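Local coordinates for Slr0280 protein (Synechocystis sp., PDB 5H3K) that is of unknown function but carries a region of the phosphodiester glycosidase family, consistent with a role in cleaving sugar-linked phosphodiesters, at residues A[317-322]-A[417-422]; A[81-86]-A[584-589]; A[428-433]-A[462-467]; A[182-187]-A[242-247]; A[423-428]-A[450-455]. All coordinates share one frame; numbering follows the deposited sequence.

Contact 1 (A[317-322]-A[417-422])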
# COMPACT_ATOMS: atom_id res chain seq x y z
N THR A 317 -16.14 3.34 -4.47
CA THR A 317 -17.56 3.16 -4.14
C THR A 317 -18.16 1.83 -4.60
O THR A 317 -19.38 1.67 -4.58
CB THR A 317 -18.43 4.33 -4.70
OG1 THR A 317 -18.40 4.29 -6.13
CG2 THR A 317 -17.89 5.67 -4.22
N MET A 318 -17.34 0.88 -5.04
CA MET A 318 -17.86 -0.47 -5.23
C MET A 318 -16.81 -1.54 -4.93
O MET A 318 -15.61 -1.24 -4.78
CB MET A 318 -18.48 -0.66 -6.63
CG MET A 318 -17.52 -0.79 -7.76
SD MET A 318 -18.38 -1.16 -9.31
CE MET A 318 -17.02 -1.24 -10.46
N ALA A 319 -17.28 -2.79 -4.83
CA ALA A 319 -16.43 -3.91 -4.44
C ALA A 319 -15.51 -4.41 -5.56
O ALA A 319 -14.41 -4.91 -5.28
CB ALA A 319 -17.28 -5.06 -3.92
N GLN A 320 -15.94 -4.29 -6.80
CA GLN A 320 -15.15 -4.81 -7.91
C GLN A 320 -14.09 -3.82 -8.39
O GLN A 320 -14.38 -2.66 -8.73
CB GLN A 320 -16.04 -5.25 -9.08
CG GLN A 320 -15.22 -5.73 -10.29
CD GLN A 320 -16.06 -6.39 -11.36
OE1 GLN A 320 -16.92 -5.75 -11.98
NE2 GLN A 320 -15.83 -7.68 -11.59
N GLY A 321 -12.85 -4.30 -8.44
CA GLY A 321 -11.80 -3.53 -9.08
C GLY A 321 -10.46 -3.75 -8.46
O GLY A 321 -10.38 -4.15 -7.30
N THR A 322 -9.40 -3.51 -9.23
CA THR A 322 -8.05 -3.51 -8.70
C THR A 322 -7.30 -2.31 -9.25
O THR A 322 -7.60 -1.83 -10.35
CB THR A 322 -7.26 -4.79 -9.04
OG1 THR A 322 -7.20 -4.96 -10.46
CG2 THR A 322 -7.88 -6.03 -8.37
N PRO A 417 -25.93 -2.62 -1.67
CA PRO A 417 -25.37 -1.60 -2.56
C PRO A 417 -23.86 -1.37 -2.39
O PRO A 417 -23.25 -0.85 -3.32
CB PRO A 417 -26.14 -0.34 -2.18
CG PRO A 417 -27.49 -0.86 -1.80
CD PRO A 417 -27.21 -2.16 -1.08
N ALA A 418 -23.28 -1.72 -1.24
CA ALA A 418 -21.82 -1.65 -1.09
C ALA A 418 -21.06 -2.47 -2.14
O ALA A 418 -19.92 -2.14 -2.50
CB ALA A 418 -21.40 -2.06 0.32
N TRP A 419 -21.67 -3.55 -2.63
CA TRP A 419 -21.07 -4.37 -3.68
C TRP A 419 -20.94 -3.58 -4.98
O TRP A 419 -19.95 -3.71 -5.70
CB TRP A 419 -21.92 -5.62 -3.92
CG TRP A 419 -21.42 -6.60 -4.94
CD1 TRP A 419 -21.93 -6.83 -6.19
CD2 TRP A 419 -20.32 -7.52 -4.79
NE1 TRP A 419 -21.22 -7.83 -6.82
CE2 TRP A 419 -20.24 -8.27 -5.98
CE3 TRP A 419 -19.42 -7.77 -3.75
CZ2 TRP A 419 -19.26 -9.26 -6.16
CZ3 TRP A 419 -18.45 -8.75 -3.94
CH2 TRP A 419 -18.38 -9.49 -5.13
N GLY A 420 -21.95 -2.77 -5.26
CA GLY A 420 -22.03 -2.05 -6.52
C GLY A 420 -23.49 -1.93 -6.95
O GLY A 420 -24.40 -2.31 -6.21
N PRO A 421 -23.71 -1.37 -8.14
CA PRO A 421 -25.05 -1.22 -8.72
C PRO A 421 -25.64 -2.54 -9.22
O PRO A 421 -26.86 -2.63 -9.34
CB PRO A 421 -24.82 -0.27 -9.90
CG PRO A 421 -23.59 0.51 -9.52
CD PRO A 421 -22.72 -0.51 -8.82
N SER A 422 -24.80 -3.53 -9.51
CA SER A 422 -25.33 -4.79 -10.05
C SER A 422 -24.63 -6.04 -9.53
O SER A 422 -23.55 -5.98 -8.94
CB SER A 422 -25.28 -4.77 -11.59
OG SER A 422 -24.01 -5.15 -12.07
O HOH W 1 -19.06 -4.52 -7.94
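A319 and W419 form the tight part of this meeting of two loops. The A319 CB methyl lies obliquely against the indole, 3.5 Å from W419 CE3, while the A319 backbone N gives a hydrogen bond of 3.0 Å to W419 O. That bond is nearly straight at the hydrogen (165°), yet the donor stands well above the carbonyl plane. W419 CG is anti to the backbone N (chi1 -178°), which swings the indole beside its own carbonyl, so that one methyl can touch both groups; a side chain as small as alanine suits the place. L349 and P350 of strand 349-350 pack on the same cluster. G420 fits for a related reason: a CB there would strike P421 CD and be jammed against W419 O. M318 CB lies 3.8 Å from G420 CA.

The other side is looser. M318 SD stays 4.4 Å from P421 CD, and its extended chain leads away; both residues are at least partly exposed. A water lying over one face of the indole donates to W419 O and weakly accepts from Q320 N. With a single direct hydrogen bond across, the chemistry implies that the loops are matched mainly through backbone polarity and the small size of A319 and G420.

Contact 2 (A[81-86]-A[584-589])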
# COMPACT_ATOMS: atom_id res chain seq x y z
N GLY A 81 6.99 17.05 -1.96
CA GLY A 81 6.78 15.88 -1.11
C GLY A 81 8.09 15.14 -0.90
O GLY A 81 8.80 14.84 -1.87
N ASP A 82 8.42 14.85 0.36
CA ASP A 82 9.76 14.33 0.67
C ASP A 82 10.10 13.03 -0.04
O ASP A 82 11.19 12.90 -0.63
CB ASP A 82 10.00 14.26 2.20
CG ASP A 82 9.14 13.23 2.93
OD1 ASP A 82 8.06 12.78 2.45
OD2 ASP A 82 9.56 12.86 4.06
N THR A 83 9.18 12.08 -0.01
CA THR A 83 9.43 10.79 -0.63
C THR A 83 9.49 10.95 -2.15
O THR A 83 10.17 10.18 -2.84
CB THR A 83 8.38 9.74 -0.21
OG1 THR A 83 7.07 10.26 -0.44
CG2 THR A 83 8.52 9.41 1.26
N GLY A 84 8.82 11.98 -2.65
CA GLY A 84 8.86 12.29 -4.08
C GLY A 84 10.17 12.93 -4.47
O GLY A 84 10.76 12.58 -5.50
N ALA A 85 10.66 13.86 -3.65
CA ALA A 85 11.95 14.50 -3.93
C ALA A 85 13.06 13.45 -3.88
O ALA A 85 13.99 13.48 -4.70
CB ALA A 85 12.23 15.61 -2.94
N MET A 86 12.94 12.52 -2.94
CA MET A 86 13.92 11.46 -2.77
C MET A 86 13.98 10.60 -4.03
O MET A 86 15.07 10.30 -4.54
CB MET A 86 13.56 10.60 -1.56
CG MET A 86 14.58 9.51 -1.26
SD MET A 86 14.13 8.50 0.17
CE MET A 86 12.66 7.66 -0.47
N LEU A 584 3.96 -0.52 0.00
CA LEU A 584 3.79 0.38 1.14
C LEU A 584 4.08 1.79 0.66
O LEU A 584 5.20 2.06 0.21
CB LEU A 584 4.76 -0.03 2.26
CG LEU A 584 4.93 0.85 3.50
CD1 LEU A 584 3.57 1.10 4.13
CD2 LEU A 584 5.87 0.17 4.49
N ALA A 585 3.08 2.67 0.74
CA ALA A 585 3.22 4.03 0.19
C ALA A 585 3.23 5.07 1.31
O ALA A 585 2.45 4.97 2.26
CB ALA A 585 2.10 4.36 -0.82
N LEU A 586 4.10 6.06 1.18
CA LEU A 586 4.17 7.15 2.15
C LEU A 586 4.25 8.45 1.37
O LEU A 586 5.11 8.62 0.51
CB LEU A 586 5.40 6.99 3.06
CG LEU A 586 5.61 8.10 4.10
CD1 LEU A 586 4.50 8.07 5.15
CD2 LEU A 586 7.00 8.01 4.75
N GLY A 587 3.33 9.38 1.67
CA GLY A 587 3.23 10.60 0.89
C GLY A 587 3.02 10.32 -0.59
O GLY A 587 3.53 11.03 -1.45
N GLY A 588 2.28 9.25 -0.89
CA GLY A 588 1.97 8.91 -2.27
C GLY A 588 3.12 8.36 -3.11
O GLY A 588 3.09 8.47 -4.34
N GLN A 589 4.13 7.78 -2.45
CA GLN A 589 5.24 7.12 -3.15
C GLN A 589 5.49 5.78 -2.51
O GLN A 589 5.40 5.65 -1.29
CB GLN A 589 6.53 7.95 -3.08
CG GLN A 589 6.38 9.39 -3.57
CD GLN A 589 6.11 9.51 -5.06
OE1 GLN A 589 6.26 8.54 -5.81
NE2 GLN A 589 5.72 10.70 -5.49
O HOH W 2 5.77 12.67 -1.16
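The flat peptide carbonyl of L586 is met on both faces, by T83 OG1 from one and by Q589 N from the other. L586 and Q589 close a tight two-residue beta hairpin, through Q589 N to L586 O at 3.2 Å and L586 N to Q589 O at 2.8 Å. This hairpin, in the C-terminal phosphodiester glycosidase region and paired with strand 336-339, sits against the first turn of the N-terminal helix 82-89. G587 and G588 form its tip with positive phi angles, which glycine tolerates easily.

T83 is the residue that joins the two elements. Its OG1 lies between the backbone N and the carbonyl carbon (chi1 52°), which aims the hydroxyl at the hairpin and gives a 2.7 Å hydrogen bond from T83 OG1 to L586 O. The methyl branch, turned beside the backbone N, stands 4.1 Å from L586 CD2, the two side chains roughly perpendicular; W281 touches both residues. A water bridges the segments, donating to T83 OG1 and to G587 O at 2.8 Å each. A valine in place of T83 would keep the bulk but lose the hydroxyl, which would probably leave L586 O without its shorter bond and the bridging water without one of its acceptors.

Q589 and T83 run alongside one another in opposite senses. Chi1 (-54°) sets Q589 CG beside its backbone N, 3.3 Å from T83 OG1. P64 O and R330 hold the amide's polar ends, and the bend at chi2 lays Q589 NE2 3.8 Å from G84 CA, where a side chain would be crowded.

Contact 3 (A[428-433]-A[462-467])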
# COMPACT_ATOMS: atom_id res chain seq x y z
N ASP A 428 -23.25 -21.42 -11.32
CA ASP A 428 -24.43 -21.83 -12.07
C ASP A 428 -25.60 -22.16 -11.14
O ASP A 428 -25.39 -22.52 -9.98
CB ASP A 428 -24.15 -23.06 -12.94
CG ASP A 428 -23.13 -22.79 -14.02
OD1 ASP A 428 -22.59 -23.78 -14.55
OD2 ASP A 428 -22.89 -21.61 -14.34
N ASN A 429 -26.81 -22.04 -11.67
CA ASN A 429 -28.02 -22.47 -10.98
C ASN A 429 -28.25 -21.76 -9.65
O ASN A 429 -28.58 -22.39 -8.64
CB ASN A 429 -28.02 -24.00 -10.81
CG ASN A 429 -27.84 -24.73 -12.13
OD1 ASN A 429 -28.39 -24.34 -13.15
ND2 ASN A 429 -27.03 -25.79 -12.11
N GLU A 430 -28.05 -20.45 -9.65
CA GLU A 430 -28.35 -19.64 -8.46
C GLU A 430 -29.81 -19.23 -8.48
O GLU A 430 -30.42 -19.14 -9.55
CB GLU A 430 -27.45 -18.39 -8.42
CG GLU A 430 -25.98 -18.72 -8.32
CD GLU A 430 -25.10 -17.51 -8.07
OE1 GLU A 430 -23.93 -17.71 -7.70
OE2 GLU A 430 -25.57 -16.36 -8.25
N GLN A 431 -30.38 -18.99 -7.30
CA GLN A 431 -31.69 -18.35 -7.19
C GLN A 431 -31.48 -16.97 -6.57
O GLN A 431 -30.74 -16.84 -5.59
CB GLN A 431 -32.62 -19.17 -6.29
CG GLN A 431 -33.30 -20.33 -6.99
CD GLN A 431 -34.30 -19.87 -8.05
OE1 GLN A 431 -35.23 -19.12 -7.76
NE2 GLN A 431 -34.11 -20.33 -9.27
N VAL A 432 -32.12 -15.95 -7.12
CA VAL A 432 -32.03 -14.62 -6.53
C VAL A 432 -33.39 -14.14 -6.01
O VAL A 432 -34.42 -14.32 -6.68
CB VAL A 432 -31.41 -13.57 -7.49
CG1 VAL A 432 -32.22 -13.45 -8.78
CG2 VAL A 432 -31.29 -12.18 -6.80
N TYR A 433 -33.38 -13.53 -4.83
CA TYR A 433 -34.55 -12.87 -4.28
C TYR A 433 -34.24 -11.40 -4.16
O TYR A 433 -33.26 -11.02 -3.50
CB TYR A 433 -34.90 -13.46 -2.90
CG TYR A 433 -35.15 -14.95 -2.94
CD1 TYR A 433 -36.44 -15.46 -2.99
CD2 TYR A 433 -34.09 -15.85 -2.95
CE1 TYR A 433 -36.67 -16.84 -3.03
CE2 TYR A 433 -34.30 -17.23 -3.00
CZ TYR A 433 -35.59 -17.71 -3.04
OH TYR A 433 -35.79 -19.07 -3.07
N LEU A 462 -29.83 -8.06 -2.51
CA LEU A 462 -30.18 -9.33 -3.13
C LEU A 462 -29.83 -10.45 -2.17
O LEU A 462 -28.81 -10.39 -1.48
CB LEU A 462 -29.42 -9.52 -4.44
CG LEU A 462 -29.62 -8.46 -5.51
CD1 LEU A 462 -28.82 -8.82 -6.77
CD2 LEU A 462 -31.12 -8.34 -5.84
N ILE A 463 -30.71 -11.45 -2.10
CA ILE A 463 -30.36 -12.70 -1.45
C ILE A 463 -30.07 -13.71 -2.55
O ILE A 463 -30.87 -13.89 -3.48
CB ILE A 463 -31.49 -13.22 -0.56
CG1 ILE A 463 -31.74 -12.25 0.60
CG2 ILE A 463 -31.13 -14.61 -0.04
CD1 ILE A 463 -33.10 -12.47 1.34
N ILE A 464 -28.90 -14.34 -2.47
CA ILE A 464 -28.47 -15.32 -3.46
C ILE A 464 -28.43 -16.71 -2.82
O ILE A 464 -27.77 -16.92 -1.80
CB ILE A 464 -27.07 -14.99 -4.03
CG1 ILE A 464 -27.10 -13.67 -4.81
CG2 ILE A 464 -26.56 -16.11 -4.91
CD1 ILE A 464 -28.05 -13.67 -5.99
N ASP A 465 -29.17 -17.65 -3.40
CA ASP A 465 -29.17 -19.01 -2.87
C ASP A 465 -28.31 -19.87 -3.79
O ASP A 465 -28.62 -20.02 -4.97
CB ASP A 465 -30.60 -19.54 -2.80
CG ASP A 465 -30.69 -20.94 -2.21
OD1 ASP A 465 -29.65 -21.50 -1.79
OD2 ASP A 465 -31.82 -21.48 -2.16
N ARG A 466 -27.23 -20.41 -3.24
CA ARG A 466 -26.38 -21.33 -3.97
C ARG A 466 -26.54 -22.73 -3.39
O ARG A 466 -26.24 -22.97 -2.21
CB ARG A 466 -24.91 -20.87 -3.92
CG ARG A 466 -24.73 -19.44 -4.43
CD ARG A 466 -23.26 -19.04 -4.45
NE ARG A 466 -23.06 -17.77 -5.14
CZ ARG A 466 -22.49 -16.70 -4.60
NH1 ARG A 466 -22.07 -16.74 -3.35
NH2 ARG A 466 -22.35 -15.59 -5.32
N GLY A 467 -27.06 -23.65 -4.20
CA GLY A 467 -27.28 -25.02 -3.76
C GLY A 467 -28.62 -25.30 -3.10
O GLY A 467 -28.74 -26.22 -2.28
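E430 and R466 stand side by side on one face of a mixed sheet, where the antiparallel neighbours 430-433 and 462-466 run 158° apart. From the strand, E430 CB lies 4.0 Å from D465 O. E430 CG, anti to the carbonyl carbon (chi1 -63°), passes R466 CG at 4.1 Å, and the extended chain carries E430 CD to 3.8 Å from I464 CG2. At the tip the oxygens divide. E430 OE1 takes a 2.7 Å salt-bridge bond from R466 NE, almost straight at the hydrogen and in the guanidinium plane, though it arrives from above the carboxylate plane; S427 OG also bonds OE1. E430 OE2 rests against I464 CG2 and is bonded by Y423 OH, which R466 NH2 meets as well.

Further along that face, beta-branched V432 and I464 suit the strand, with V432 CG2 3.7 Å from I464 CD1. On the other face Q431 faces D465 and Y433 faces I463; each pair is tied by two in-plane backbone bonds, such as D465 N to Q431 O at 2.8 Å. The chemistry implies that the buried carboxylate and guanidinium probably stabilise each other's charges, since apolar neighbours alone would make either costly to bury.

Contact 4 (A[182-187]-A[242-247])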
# COMPACT_ATOMS: atom_id res chain seq x y z
N ALA A 182 13.42 -3.93 -11.72
CA ALA A 182 12.47 -5.04 -11.79
C ALA A 182 13.26 -6.31 -11.93
O ALA A 182 13.84 -6.55 -12.99
CB ALA A 182 11.51 -4.87 -12.98
N ARG A 183 13.27 -7.13 -10.88
CA ARG A 183 14.11 -8.33 -10.85
C ARG A 183 15.56 -7.96 -11.20
O ARG A 183 16.15 -7.12 -10.54
CB ARG A 183 13.54 -9.41 -11.79
CG ARG A 183 12.25 -10.06 -11.29
CD ARG A 183 11.54 -10.85 -12.39
NE ARG A 183 11.31 -10.02 -13.58
CZ ARG A 183 10.32 -9.14 -13.72
NH1 ARG A 183 9.45 -8.94 -12.73
NH2 ARG A 183 10.20 -8.42 -14.84
N GLU A 184 16.12 -8.58 -12.24
CA GLU A 184 17.53 -8.38 -12.58
C GLU A 184 17.83 -7.19 -13.51
O GLU A 184 19.00 -6.92 -13.82
CB GLU A 184 18.12 -9.67 -13.18
CG GLU A 184 18.23 -10.81 -12.18
CD GLU A 184 16.90 -11.46 -11.87
OE1 GLU A 184 16.20 -11.89 -12.81
OE2 GLU A 184 16.55 -11.54 -10.67
N GLU A 185 16.78 -6.49 -13.93
CA GLU A 185 16.94 -5.32 -14.78
C GLU A 185 16.83 -4.06 -13.93
O GLU A 185 15.88 -3.90 -13.17
CB GLU A 185 15.87 -5.28 -15.88
CG GLU A 185 15.99 -6.37 -16.95
CD GLU A 185 14.84 -6.36 -17.97
OE1 GLU A 185 13.91 -5.54 -17.82
OE2 GLU A 185 14.88 -7.17 -18.92
N ALA A 186 17.79 -3.15 -14.06
CA ALA A 186 17.70 -1.90 -13.35
C ALA A 186 18.11 -0.76 -14.27
O ALA A 186 18.90 -0.95 -15.19
CB ALA A 186 18.56 -1.94 -12.08
N VAL A 187 17.57 0.43 -14.01
CA VAL A 187 17.93 1.60 -14.80
C VAL A 187 18.06 2.85 -13.95
O VAL A 187 17.20 3.15 -13.10
CB VAL A 187 16.96 1.82 -15.99
CG1 VAL A 187 15.51 1.87 -15.51
CG2 VAL A 187 17.35 3.09 -16.80
N LEU A 242 21.79 -7.19 -13.65
CA LEU A 242 22.41 -7.55 -12.37
C LEU A 242 22.30 -9.04 -12.07
O LEU A 242 21.32 -9.68 -12.45
CB LEU A 242 21.74 -6.78 -11.23
CG LEU A 242 21.83 -5.25 -11.32
CD1 LEU A 242 21.00 -4.59 -10.22
CD2 LEU A 242 23.29 -4.81 -11.24
N PRO A 243 23.30 -9.59 -11.37
CA PRO A 243 23.17 -10.94 -10.81
C PRO A 243 21.94 -11.00 -9.91
O PRO A 243 21.58 -9.99 -9.29
CB PRO A 243 24.44 -11.10 -9.97
CG PRO A 243 25.42 -10.12 -10.55
CD PRO A 243 24.59 -8.96 -11.03
N VAL A 244 21.30 -12.16 -9.85
CA VAL A 244 20.15 -12.37 -8.98
C VAL A 244 20.48 -11.95 -7.55
O VAL A 244 21.54 -12.28 -7.04
CB VAL A 244 19.70 -13.84 -8.99
CG1 VAL A 244 18.74 -14.12 -7.83
CG2 VAL A 244 19.06 -14.20 -10.33
N GLY A 245 19.58 -11.20 -6.92
CA GLY A 245 19.78 -10.79 -5.55
C GLY A 245 20.41 -9.41 -5.39
O GLY A 245 20.30 -8.80 -4.33
N TYR A 246 21.06 -8.91 -6.44
CA TYR A 246 21.72 -7.61 -6.36
C TYR A 246 20.77 -6.44 -6.60
O TYR A 246 19.85 -6.54 -7.41
CB TYR A 246 22.90 -7.55 -7.33
CG TYR A 246 24.10 -8.28 -6.78
CD1 TYR A 246 24.10 -9.66 -6.64
CD2 TYR A 246 25.23 -7.58 -6.38
CE1 TYR A 246 25.20 -10.34 -6.12
CE2 TYR A 246 26.34 -8.25 -5.86
CZ TYR A 246 26.32 -9.62 -5.74
OH TYR A 246 27.41 -10.28 -5.22
N LYS A 247 20.99 -5.35 -5.88
CA LYS A 247 20.21 -4.13 -6.06
C LYS A 247 21.17 -2.99 -6.29
O LYS A 247 22.38 -3.16 -6.12
CB LYS A 247 19.39 -3.83 -4.81
CG LYS A 247 18.49 -4.98 -4.34
CD LYS A 247 17.70 -4.56 -3.10
CE LYS A 247 17.27 -5.76 -2.27
NZ LYS A 247 16.54 -5.33 -1.05
O HOH W 3 17.34 -10.07 -8.64
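L242 and E184 meet where two beta turns come together. A type II' turn from A182 to E185 closes the hairpin of strands 177-182 and 185-190, and a type II turn from P243 to Y246 carries the chain from strand 235-241, in the same four-stranded antiparallel sheet, to strand 247-253 of a second four-stranded antiparallel sheet.

L242 starts the second segment with the one direct hydrogen bond between them, L242 N to E184 O at 2.8 Å, lying in the carbonyl plane. L242 CG, beside its own backbone N (chi1 -61°), lets the branched end reach the sheet, with L242 CD1 4.1 Å from A186 CB; a small methyl suits A186 because L248 and Q181 pack there too. The carbonyl of L242 touches E184 differently, L242 O lying 3.3 Å from E184 CB.

P243, whose CB points away from 182-187, opens the turn, which is closed by Y246 N to P243 O at 3.1 Å. P243 CG rests over one face of the Y246 ring. V244 follows at the first corner and runs beside the E184 chain, which is kinked at chi2, with V244 CG2 3.7 Å from E184 OE2. G245, at the second corner, has the positive phi of a type II turn, an easy conformation for glycine. The Y246 ring leads away from 182-187, while Y246 O and R183 O both receive hydrogen bonds from Q181 NE2. The valine offers the E184 carboxylate nothing polar, but a water still links it to the turn, accepting from G245 N at 3.0 Å and donating to E184 OE2 at 2.6 Å.

Contact 5 (A[423-428]-A[450-455])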
# COMPACT_ATOMS: atom_id res chain seq x y z
N TYR A 423 -25.27 -7.19 -9.75
CA TYR A 423 -24.68 -8.48 -9.43
C TYR A 423 -24.69 -9.38 -10.66
O TYR A 423 -25.70 -9.46 -11.37
CB TYR A 423 -25.42 -9.15 -8.27
CG TYR A 423 -24.99 -10.58 -8.05
CD1 TYR A 423 -23.76 -10.88 -7.48
CD2 TYR A 423 -25.82 -11.64 -8.42
CE1 TYR A 423 -23.36 -12.19 -7.29
CE2 TYR A 423 -25.43 -12.95 -8.23
CZ TYR A 423 -24.20 -13.23 -7.66
OH TYR A 423 -23.81 -14.54 -7.47
N ILE A 424 -23.57 -10.04 -10.93
CA ILE A 424 -23.48 -11.03 -11.99
C ILE A 424 -23.22 -12.37 -11.33
O ILE A 424 -22.31 -12.48 -10.51
CB ILE A 424 -22.31 -10.71 -12.95
CG1 ILE A 424 -22.51 -9.36 -13.62
CG2 ILE A 424 -22.14 -11.81 -13.98
CD1 ILE A 424 -21.32 -8.89 -14.43
N PRO A 425 -24.01 -13.41 -11.68
CA PRO A 425 -23.89 -14.68 -10.94
C PRO A 425 -22.48 -15.26 -11.01
O PRO A 425 -21.85 -15.21 -12.06
CB PRO A 425 -24.91 -15.61 -11.62
CG PRO A 425 -25.32 -14.92 -12.88
CD PRO A 425 -25.09 -13.46 -12.69
N LEU A 426 -22.00 -15.78 -9.89
CA LEU A 426 -20.64 -16.29 -9.80
C LEU A 426 -20.61 -17.81 -9.89
O LEU A 426 -19.54 -18.41 -9.99
CB LEU A 426 -19.98 -15.84 -8.50
CG LEU A 426 -19.72 -14.34 -8.30
CD1 LEU A 426 -19.26 -14.07 -6.87
CD2 LEU A 426 -18.69 -13.85 -9.30
N SER A 427 -21.78 -18.43 -9.84
CA SER A 427 -21.90 -19.88 -10.00
C SER A 427 -23.15 -20.20 -10.81
O SER A 427 -24.01 -19.33 -10.99
CB SER A 427 -21.95 -20.59 -8.64
OG SER A 427 -23.17 -20.32 -7.95
N ASP A 428 -23.25 -21.42 -11.32
CA ASP A 428 -24.43 -21.83 -12.07
C ASP A 428 -25.60 -22.16 -11.14
O ASP A 428 -25.39 -22.52 -9.98
CB ASP A 428 -24.15 -23.06 -12.94
CG ASP A 428 -23.13 -22.79 -14.02
OD1 ASP A 428 -22.59 -23.78 -14.55
OD2 ASP A 428 -22.89 -21.61 -14.34
N GLY A 450 -21.69 -15.97 -14.49
CA GLY A 450 -22.54 -15.43 -15.54
C GLY A 450 -21.77 -14.56 -16.50
O GLY A 450 -20.57 -14.40 -16.29
N GLN A 451 -22.38 -14.01 -17.55
CA GLN A 451 -23.79 -14.22 -18.01
C GLN A 451 -24.93 -13.62 -17.16
O GLN A 451 -25.26 -14.11 -16.08
CB GLN A 451 -24.07 -15.67 -18.47
CG GLN A 451 -23.12 -16.20 -19.56
CD GLN A 451 -23.32 -15.54 -20.93
OE1 GLN A 451 -23.35 -14.31 -21.05
NE2 GLN A 451 -23.45 -16.36 -21.97
N GLN A 452 -25.53 -12.56 -17.71
CA GLN A 452 -26.59 -11.74 -17.10
C GLN A 452 -26.23 -10.93 -15.84
O GLN A 452 -25.16 -11.09 -15.25
CB GLN A 452 -27.94 -12.48 -16.98
CG GLN A 452 -28.14 -13.34 -15.76
CD GLN A 452 -29.29 -14.31 -15.93
OE1 GLN A 452 -29.27 -15.42 -15.41
NE2 GLN A 452 -30.31 -13.89 -16.68
N GLN A 453 -27.13 -10.03 -15.44
CA GLN A 453 -26.76 -8.96 -14.52
C GLN A 453 -27.96 -8.39 -13.75
O GLN A 453 -28.71 -7.58 -14.28
CB GLN A 453 -26.08 -7.87 -15.34
CG GLN A 453 -25.43 -6.75 -14.56
CD GLN A 453 -24.48 -5.94 -15.43
OE1 GLN A 453 -23.75 -6.50 -16.26
NE2 GLN A 453 -24.49 -4.63 -15.26
N MET A 454 -28.13 -8.81 -12.50
CA MET A 454 -29.18 -8.29 -11.63
C MET A 454 -28.77 -6.93 -11.11
O MET A 454 -27.69 -6.79 -10.54
CB MET A 454 -29.41 -9.20 -10.41
CG MET A 454 -30.16 -10.50 -10.62
SD MET A 454 -31.83 -10.26 -11.27
CE MET A 454 -32.39 -8.86 -10.32
N PRO A 455 -29.63 -5.91 -11.27
CA PRO A 455 -29.40 -4.69 -10.51
C PRO A 455 -29.59 -4.98 -9.01
O PRO A 455 -30.44 -5.80 -8.65
CB PRO A 455 -30.50 -3.74 -10.98
CG PRO A 455 -31.02 -4.35 -12.26
CD PRO A 455 -30.82 -5.82 -12.14
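I424 has CG1 beside its backbone N and CG2 anti to that N (chi1 -61°), a setting that brings both branches over the 450-453 loop: I424 CG2 comes to 3.4 Å from Q452 O, while CG1 packs on Q453 CG. Q453 itself has CG anti to the backbone N (chi1 -171°) and stays extended, so that the two side chains cross at a slant.

The motif beside them is a minimal antiparallel beta ladder of strands 422-423 and 454-455. Y423 and M454 are its hydrogen-bonded pair, with Y423 N to M454 O at 2.6 Å, nearly along the C=O axis, and M454 N to Y423 O at 2.8 Å, bent at the hydrogen (134°). The Y423 ring swings away from M454, and its OH accepts from L426 N in addition to its hydrogen bonds with E430 OE2 and R466 NH2.

P425 follows the ladder and offers the loop carbonyls only carbons of its rigid, space-filling ring: P425 CG is 3.3 Å from Q451 O. Glycine suits position 450, since a CB would strike P425 CG; a weak bond joins G450 N to P425 O. An alanine in place of P425 would remove CG and CD, and would probably open a gap beside Q451 O and give the loop more freedom to shift. Q452 O, buried here without a hydrogen-bond partner in the model, lies 3.5 Å from P425 CD.

How the contacts relate
From the N terminus, contact 2 opens first, at helix 82-89, and closes last, at the hairpin 584-590, so its loop encloses the other four. Within it contact 4 closes a loop of its own at 242-247, joining turns of the 177-190 and 235-253 strands. Contact 1 follows in series, tying the loop before strand 323-324 to the one after 411-415. Contact 5 opens at the next residue, pairs strands 422-423 and 454-455, and touches contact 1 through S422 against Q453 and M454. Contact 3, which pairs strands 430-436 and 460-466, crosses contact 5: they share D428, and their segments alternate along the chain. Their centres are 10 Å apart, whereas those of contacts 3 and 4 are 49 Å apart.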